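Putative dehydratase (Mesorhizobium loti, PDB 2POZ) is of unknown function but, as a member of the mandelate racemase/muconate lactonizing enzyme family, probably acts as a lyase. Local coordinates at residues N9-K14 and P377-S382; V230-D235 and V255-Y260; G240-I245 and Q272-I277. All blocks are in the same frame, centred on the assembly; numbering follows the deposited sequence.

Overall arrangement
From the N terminus the chain soon lays down strand 5-12, whose end is paired in contact 1 only when strand 379-383 returns beside it, closing a loop that holds nearly the whole protein. Contacts 2 and 3 both fall within this loop, in the enolase-like barrel. Contact 2 opens at 230-235, but helix 239-248, which supplies the first half of contact 3, follows before 255-260 closes contact 2; 272-277 then closes contact 3, so the two loops cross. Contacts 2 and 3 touch, their centres about 9 Å apart, joining consecutive parallel strands to a helix packed outside them. Contact 1 lies across the chain's centre, about 30 Å from contact 2 between centres, in the N-terminal domain's antiparallel sheet.

Contact 1. Residues N9-K14 and P377-S382; sequences NIYLLK and PYLWAS
I10 faces both W380 and A381 across an antiparallel pairing, and two residues opposite one make a classic beta bulge. I10 O serves both: W380 N approaches in the carbonyl plane at 2.6 Å, and A381 N gives a longer bond to the same oxygen, 3.2 Å. In return I10 N donates to A381 O at 2.8 Å. Beyond the bulge, L12 N is satisfied by Y378 O, 3.0 Å away. The last carbonyl, K14 O, receives a hydrogen bond from a water that also bonds Y378 OH, so the tyrosine's hydroxyl finds a polar mate while its ring lies against L13 and K14, with K14 N over one face.

L379, with CG anti to its backbone nitrogen (chi1 -177°), lays CD1 over the face of the Y11 ring, 4.1 Å from the centroid, a CH-pi contact. Y11 OH has a weak hydrogen bond to E24. W380 and L12 run side by side, L12 CD2 touching W380 CD1; on the face away from Y11 and L379, I10 CD1 rests on the small A381 methyl, 4.1 Å from CB. Helix 45-59 covers I10 and W380, whereas helix 372-375 packs on Y11; strand 21-27 flanks strand 5-12, and W380 also meets W380 of the second subunit.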
# COMPACT_ATOMS: atom_id res chain seq x y z
N ASN A 9 21.24 -6.27 -45.05
CA ASN A 9 22.45 -5.46 -45.04
C ASN A 9 22.41 -4.52 -43.84
O ASN A 9 21.37 -3.94 -43.54
CB ASN A 9 22.57 -4.63 -46.33
CG ASN A 9 23.03 -5.46 -47.53
OD1 ASN A 9 22.81 -5.08 -48.67
ND2 ASN A 9 23.68 -6.59 -47.26
N ILE A 10 23.55 -4.38 -43.18
CA ILE A 10 23.67 -3.52 -42.01
C ILE A 10 24.67 -2.41 -42.30
O ILE A 10 25.80 -2.67 -42.71
CB ILE A 10 24.13 -4.32 -40.79
CG1 ILE A 10 23.15 -5.47 -40.54
CG2 ILE A 10 24.23 -3.42 -39.57
CD1 ILE A 10 23.74 -6.62 -39.79
N TYR A 11 24.24 -1.17 -42.08
CA TYR A 11 25.06 0.00 -42.34
C TYR A 11 25.34 0.77 -41.06
O TYR A 11 24.42 1.04 -40.28
CB TYR A 11 24.33 0.91 -43.34
CG TYR A 11 23.90 0.21 -44.61
CD1 TYR A 11 24.70 0.24 -45.75
CD2 TYR A 11 22.70 -0.50 -44.67
CE1 TYR A 11 24.33 -0.44 -46.92
CE2 TYR A 11 22.31 -1.19 -45.84
CZ TYR A 11 23.14 -1.15 -46.95
OH TYR A 11 22.78 -1.82 -48.10
N LEU A 12 26.61 1.12 -40.84
CA LEU A 12 27.01 1.89 -39.68
C LEU A 12 27.58 3.19 -40.25
O LEU A 12 28.74 3.27 -40.62
CB LEU A 12 28.08 1.15 -38.88
CG LEU A 12 28.70 1.86 -37.67
CD1 LEU A 12 27.62 2.40 -36.75
CD2 LEU A 12 29.59 0.88 -36.92
N LEU A 13 26.73 4.21 -40.33
CA LEU A 13 27.14 5.48 -40.90
C LEU A 13 27.95 6.40 -40.01
O LEU A 13 27.98 6.28 -38.79
CB LEU A 13 25.92 6.27 -41.36
CG LEU A 13 25.24 5.97 -42.70
CD1 LEU A 13 24.67 4.56 -42.69
CD2 LEU A 13 24.13 6.99 -42.93
N LYS A 14 28.63 7.32 -40.68
CA LYS A 14 29.38 8.38 -40.04
C LYS A 14 28.64 9.54 -40.68
O LYS A 14 28.81 9.80 -41.86
CB LYS A 14 30.85 8.41 -40.47
CG LYS A 14 31.64 9.53 -39.79
CD LYS A 14 33.10 9.59 -40.23
CE LYS A 14 33.25 10.25 -41.60
NZ LYS A 14 34.67 10.53 -41.92
N PRO A 377 28.81 2.96 -48.91
CA PRO A 377 30.17 3.09 -48.38
C PRO A 377 30.25 2.71 -46.91
O PRO A 377 31.33 2.41 -46.38
CB PRO A 377 30.49 4.57 -48.59
CG PRO A 377 29.68 4.94 -49.79
CD PRO A 377 28.36 4.24 -49.51
N TYR A 378 29.10 2.70 -46.24
CA TYR A 378 29.05 2.39 -44.82
C TYR A 378 28.55 0.98 -44.50
O TYR A 378 28.29 0.64 -43.33
CB TYR A 378 28.21 3.46 -44.12
CG TYR A 378 28.81 4.84 -44.28
CD1 TYR A 378 29.98 5.20 -43.60
CD2 TYR A 378 28.27 5.76 -45.18
CE1 TYR A 378 30.59 6.44 -43.81
CE2 TYR A 378 28.87 7.00 -45.39
CZ TYR A 378 30.03 7.33 -44.71
OH TYR A 378 30.62 8.55 -44.94
N LEU A 379 28.44 0.14 -45.53
CA LEU A 379 28.02 -1.24 -45.35
C LEU A 379 28.94 -1.83 -44.30
O LEU A 379 30.15 -1.78 -44.45
CB LEU A 379 28.17 -2.01 -46.67
CG LEU A 379 27.71 -3.47 -46.68
CD1 LEU A 379 26.21 -3.56 -46.36
CD2 LEU A 379 28.01 -4.07 -48.06
N TRP A 380 28.37 -2.39 -43.24
CA TRP A 380 29.15 -2.95 -42.14
C TRP A 380 29.07 -4.48 -42.11
O TRP A 380 30.00 -5.15 -41.65
CB TRP A 380 28.62 -2.38 -40.82
CG TRP A 380 29.45 -2.70 -39.61
CD1 TRP A 380 30.59 -2.05 -39.19
CD2 TRP A 380 29.18 -3.70 -38.63
NE1 TRP A 380 31.03 -2.59 -38.01
CE2 TRP A 380 30.19 -3.61 -37.64
CE3 TRP A 380 28.18 -4.68 -38.49
CZ2 TRP A 380 30.22 -4.45 -36.52
CZ3 TRP A 380 28.21 -5.51 -37.38
CH2 TRP A 380 29.23 -5.39 -36.41
N ALA A 381 27.97 -5.04 -42.58
CA ALA A 381 27.82 -6.49 -42.62
C ALA A 381 26.69 -6.87 -43.55
O ALA A 381 25.74 -6.10 -43.74
CB ALA A 381 27.54 -7.03 -41.21
N SER A 382 26.81 -8.05 -44.15
CA SER A 382 25.82 -8.58 -45.07
C SER A 382 25.50 -10.01 -44.67
O SER A 382 26.40 -10.79 -44.39
CB SER A 382 26.35 -8.58 -46.51
OG SER A 382 26.49 -7.26 -47.00
O HOH W 1 30.00 11.39 -43.91

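Contact 2. Residues V230-D235 and V255-Y260; sequences VEEPCD and VGERVY
V255 packs its CG1 methyl on the backbone of E232, 4.1 Å from E232 N, and the same methyl lies near P233 CD, a place suited to a beta-branched residue at the end of a strand. G256 follows with a positive phi of 137°, where a CB would be jammed against the preceding carbonyl oxygen. It begins a type I turn closed by V259 N on G256 O, and its N-H goes to a water that donates to E232 OE2.

E257 N gives its hydrogen to a second water, which donates to E231 OE2. The carboxylates of E231 and E257 stand 3.2 Å apart between OE2 and OE1, both acceptors; K157 forms a salt bridge with E231 and Y41 bonds E257. This acidic cluster lies at the C-terminal ends of neighbouring strands of the enolase-type barrel, where relatives carry magnesium-binding carboxylates.

R258 N donates to the first water. The side chain bends at chi3 (-77°), presenting its guanidinium side-on to E232: NH2 to OE1 at 2.8 Å, from above the carboxylate plane, and NE to the syn lone pair of OE2 at 3.2 Å. With an alanine at R258, the buried E232 carboxylate would probably be left without its charge mate, and the cation-pi contact with F80 of the second subunit, whose carbonyl R258 NH1 also engages, would be lost.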
# COMPACT_ATOMS: atom_id res chain seq x y z
N VAL A 230 9.59 18.94 -17.90
CA VAL A 230 10.97 18.60 -17.58
C VAL A 230 11.10 17.11 -17.94
O VAL A 230 10.27 16.29 -17.53
CB VAL A 230 11.30 18.83 -16.08
CG1 VAL A 230 10.49 17.88 -15.19
CG2 VAL A 230 12.78 18.64 -15.84
N GLU A 231 12.13 16.78 -18.71
CA GLU A 231 12.37 15.41 -19.15
C GLU A 231 13.41 14.68 -18.30
O GLU A 231 14.45 15.26 -17.94
CB GLU A 231 12.82 15.42 -20.61
CG GLU A 231 13.03 14.04 -21.22
CD GLU A 231 13.49 14.12 -22.66
OE1 GLU A 231 13.08 15.07 -23.36
OE2 GLU A 231 14.25 13.22 -23.10
N GLU A 232 13.12 13.42 -17.99
CA GLU A 232 14.00 12.58 -17.18
C GLU A 232 14.63 13.35 -16.01
O GLU A 232 15.84 13.53 -15.96
CB GLU A 232 15.12 11.99 -18.04
CG GLU A 232 14.66 11.00 -19.10
CD GLU A 232 15.84 10.35 -19.82
OE1 GLU A 232 16.72 11.09 -20.30
OE2 GLU A 232 15.87 9.10 -19.91
N PRO A 233 13.81 13.79 -15.04
CA PRO A 233 14.35 14.53 -13.89
C PRO A 233 15.29 13.67 -13.04
O PRO A 233 16.07 14.19 -12.24
CB PRO A 233 13.10 14.97 -13.14
CG PRO A 233 12.15 13.83 -13.40
CD PRO A 233 12.36 13.57 -14.89
N CYS A 234 15.20 12.35 -13.19
CA CYS A 234 16.08 11.47 -12.44
C CYS A 234 16.54 10.33 -13.32
O CYS A 234 16.01 10.13 -14.41
CB CYS A 234 15.40 10.91 -11.18
SG CYS A 234 13.98 9.86 -11.54
N ASP A 235 17.53 9.59 -12.83
CA ASP A 235 18.07 8.46 -13.57
C ASP A 235 16.93 7.51 -13.92
O ASP A 235 16.14 7.13 -13.06
CB ASP A 235 19.10 7.73 -12.71
CG ASP A 235 19.89 6.71 -13.49
OD1 ASP A 235 19.28 5.88 -14.20
OD2 ASP A 235 21.14 6.73 -13.39
N VAL A 255 9.15 11.17 -19.67
CA VAL A 255 10.24 10.19 -19.68
C VAL A 255 9.95 9.22 -20.82
O VAL A 255 8.89 9.28 -21.43
CB VAL A 255 10.33 9.36 -18.36
CG1 VAL A 255 10.56 10.27 -17.17
CG2 VAL A 255 9.05 8.53 -18.16
N GLY A 256 10.90 8.33 -21.11
CA GLY A 256 10.66 7.36 -22.16
C GLY A 256 11.80 7.10 -23.13
O GLY A 256 11.84 6.04 -23.75
N GLU A 257 12.71 8.06 -23.27
CA GLU A 257 13.83 7.89 -24.19
C GLU A 257 14.65 6.66 -23.83
O GLU A 257 15.24 6.03 -24.69
CB GLU A 257 14.74 9.14 -24.18
CG GLU A 257 15.93 9.03 -25.14
CD GLU A 257 16.73 10.34 -25.26
OE1 GLU A 257 16.33 11.35 -24.63
OE2 GLU A 257 17.74 10.35 -26.00
N ARG A 258 14.68 6.32 -22.54
CA ARG A 258 15.44 5.16 -22.12
C ARG A 258 14.60 4.09 -21.43
O ARG A 258 15.05 3.44 -20.49
CB ARG A 258 16.63 5.61 -21.25
CG ARG A 258 17.80 6.14 -22.10
CD ARG A 258 18.99 6.65 -21.29
NE ARG A 258 18.73 7.98 -20.74
CZ ARG A 258 19.66 8.82 -20.31
NH1 ARG A 258 20.95 8.49 -20.36
NH2 ARG A 258 19.31 10.00 -19.83
N VAL A 259 13.37 3.92 -21.93
CA VAL A 259 12.45 2.90 -21.43
C VAL A 259 12.10 2.06 -22.66
O VAL A 259 11.86 2.60 -23.74
CB VAL A 259 11.19 3.51 -20.80
CG1 VAL A 259 10.23 2.40 -20.34
CG2 VAL A 259 11.60 4.38 -19.59
N TYR A 260 12.04 0.74 -22.50
CA TYR A 260 11.81 -0.12 -23.66
C TYR A 260 10.67 -1.14 -23.58
O TYR A 260 10.52 -1.84 -22.59
CB TYR A 260 13.13 -0.84 -23.98
CG TYR A 260 14.34 0.07 -23.80
CD1 TYR A 260 15.10 0.04 -22.63
CD2 TYR A 260 14.67 1.01 -24.78
CE1 TYR A 260 16.17 0.93 -22.44
CE2 TYR A 260 15.72 1.91 -24.60
CZ TYR A 260 16.47 1.86 -23.43
OH TYR A 260 17.51 2.75 -23.26
O HOH W 2 12.86 10.76 -22.29
O HOH W 3 13.63 7.74 -20.12

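Contact 3. Residues G240-I245 and Q272-I277; sequences GALKVI and QACGII
L242 turns CG away from its own N (chi1 180°), swinging CD2 out from the helix to C274, while the C274 sulfur swings to the side of its own backbone nitrogen (chi1 -58°); the two meet at 3.8 Å from CD2 to SG. A slim, weakly polar thiol fits well against a leucine methyl here. Beside this pair A273 points its methyl at the helix backbone, 3.9 Å from K243 CA, with L242 O at 4.1 Å from the same CB. A residue this small lets the loop come close, the CA atoms of K243 and A273 being only 5.3 Å apart.

These residues join helix 239-248, one of the outer helices of the barrel, to the loop between helix 261-269 and strand 276-277. Q272 has left the helical path with a positive phi of 49°, turning the chain back toward the sheet. No hydrogen bond crosses the contact. K243 kinks at chi4, bringing NZ to 4.0 Å from Q272 O, but its hydrogen bond goes to L271 O, and a long, weak ion pair reaches E247. L242 and C274 both also rest on I268, and L242 leans on I253 of the strand beneath. V244, on another side of the helix, packs against Q272 of the third subunit.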
# COMPACT_ATOMS: atom_id res chain seq x y z
N GLY A 240 11.49 5.17 -8.18
CA GLY A 240 11.02 5.63 -6.89
C GLY A 240 11.28 7.12 -6.81
O GLY A 240 10.42 7.89 -6.37
N ALA A 241 12.46 7.53 -7.25
CA ALA A 241 12.81 8.95 -7.25
C ALA A 241 11.85 9.67 -8.20
O ALA A 241 11.41 10.78 -7.91
CB ALA A 241 14.25 9.14 -7.70
N LEU A 242 11.53 9.04 -9.33
CA LEU A 242 10.62 9.65 -10.30
C LEU A 242 9.27 10.01 -9.67
O LEU A 242 8.75 11.10 -9.89
CB LEU A 242 10.39 8.72 -11.49
CG LEU A 242 9.45 9.21 -12.60
CD1 LEU A 242 9.93 10.55 -13.15
CD2 LEU A 242 9.40 8.18 -13.72
N LYS A 243 8.70 9.09 -8.89
CA LYS A 243 7.41 9.38 -8.26
C LYS A 243 7.53 10.47 -7.20
O LYS A 243 6.70 11.37 -7.14
CB LYS A 243 6.79 8.13 -7.64
CG LYS A 243 5.42 8.43 -7.03
CD LYS A 243 4.48 7.24 -7.05
CE LYS A 243 3.07 7.67 -6.66
NZ LYS A 243 2.54 8.76 -7.55
N VAL A 244 8.56 10.39 -6.37
CA VAL A 244 8.78 11.39 -5.33
C VAL A 244 8.91 12.77 -5.96
O VAL A 244 8.30 13.75 -5.51
CB VAL A 244 10.06 11.08 -4.52
CG1 VAL A 244 10.36 12.23 -3.57
CG2 VAL A 244 9.88 9.78 -3.75
N ILE A 245 9.71 12.85 -7.02
CA ILE A 245 9.91 14.11 -7.71
C ILE A 245 8.59 14.65 -8.26
O ILE A 245 8.29 15.82 -8.09
CB ILE A 245 10.95 13.95 -8.85
CG1 ILE A 245 12.34 13.72 -8.23
CG2 ILE A 245 10.95 15.19 -9.74
CD1 ILE A 245 13.39 13.25 -9.23
N GLN A 272 2.08 6.53 -12.37
CA GLN A 272 1.18 7.66 -12.56
C GLN A 272 1.86 8.92 -12.04
O GLN A 272 1.28 9.70 -11.28
CB GLN A 272 -0.14 7.42 -11.83
CG GLN A 272 -1.27 7.12 -12.78
CD GLN A 272 -2.51 6.60 -12.08
OE1 GLN A 272 -3.56 6.46 -12.69
NE2 GLN A 272 -2.38 6.31 -10.78
N ALA A 273 3.10 9.10 -12.47
CA ALA A 273 3.90 10.25 -12.07
C ALA A 273 4.19 11.14 -13.28
O ALA A 273 4.50 12.32 -13.13
CB ALA A 273 5.20 9.78 -11.44
N CYS A 274 4.09 10.55 -14.47
CA CYS A 274 4.36 11.26 -15.73
C CYS A 274 3.09 11.61 -16.48
O CYS A 274 2.08 10.91 -16.38
CB CYS A 274 5.23 10.38 -16.64
SG CYS A 274 6.80 9.89 -15.89
N GLY A 275 3.14 12.69 -17.24
CA GLY A 275 2.00 13.09 -18.04
C GLY A 275 2.32 12.90 -19.51
O GLY A 275 1.45 12.99 -20.37
N ILE A 276 3.59 12.61 -19.79
CA ILE A 276 4.06 12.44 -21.17
C ILE A 276 5.11 11.34 -21.28
O ILE A 276 6.02 11.26 -20.45
CB ILE A 276 4.69 13.75 -21.69
CG1 ILE A 276 3.69 14.90 -21.57
CG2 ILE A 276 5.14 13.60 -23.14
CD1 ILE A 276 4.33 16.26 -21.59
N ILE A 277 5.00 10.49 -22.30
CA ILE A 277 6.02 9.47 -22.50
C ILE A 277 6.68 9.78 -23.84
O ILE A 277 6.05 10.32 -24.74
CB ILE A 277 5.45 8.02 -22.53
CG1 ILE A 277 4.43 7.85 -23.64
CG2 ILE A 277 4.85 7.69 -21.16
CD1 ILE A 277 4.09 6.39 -23.90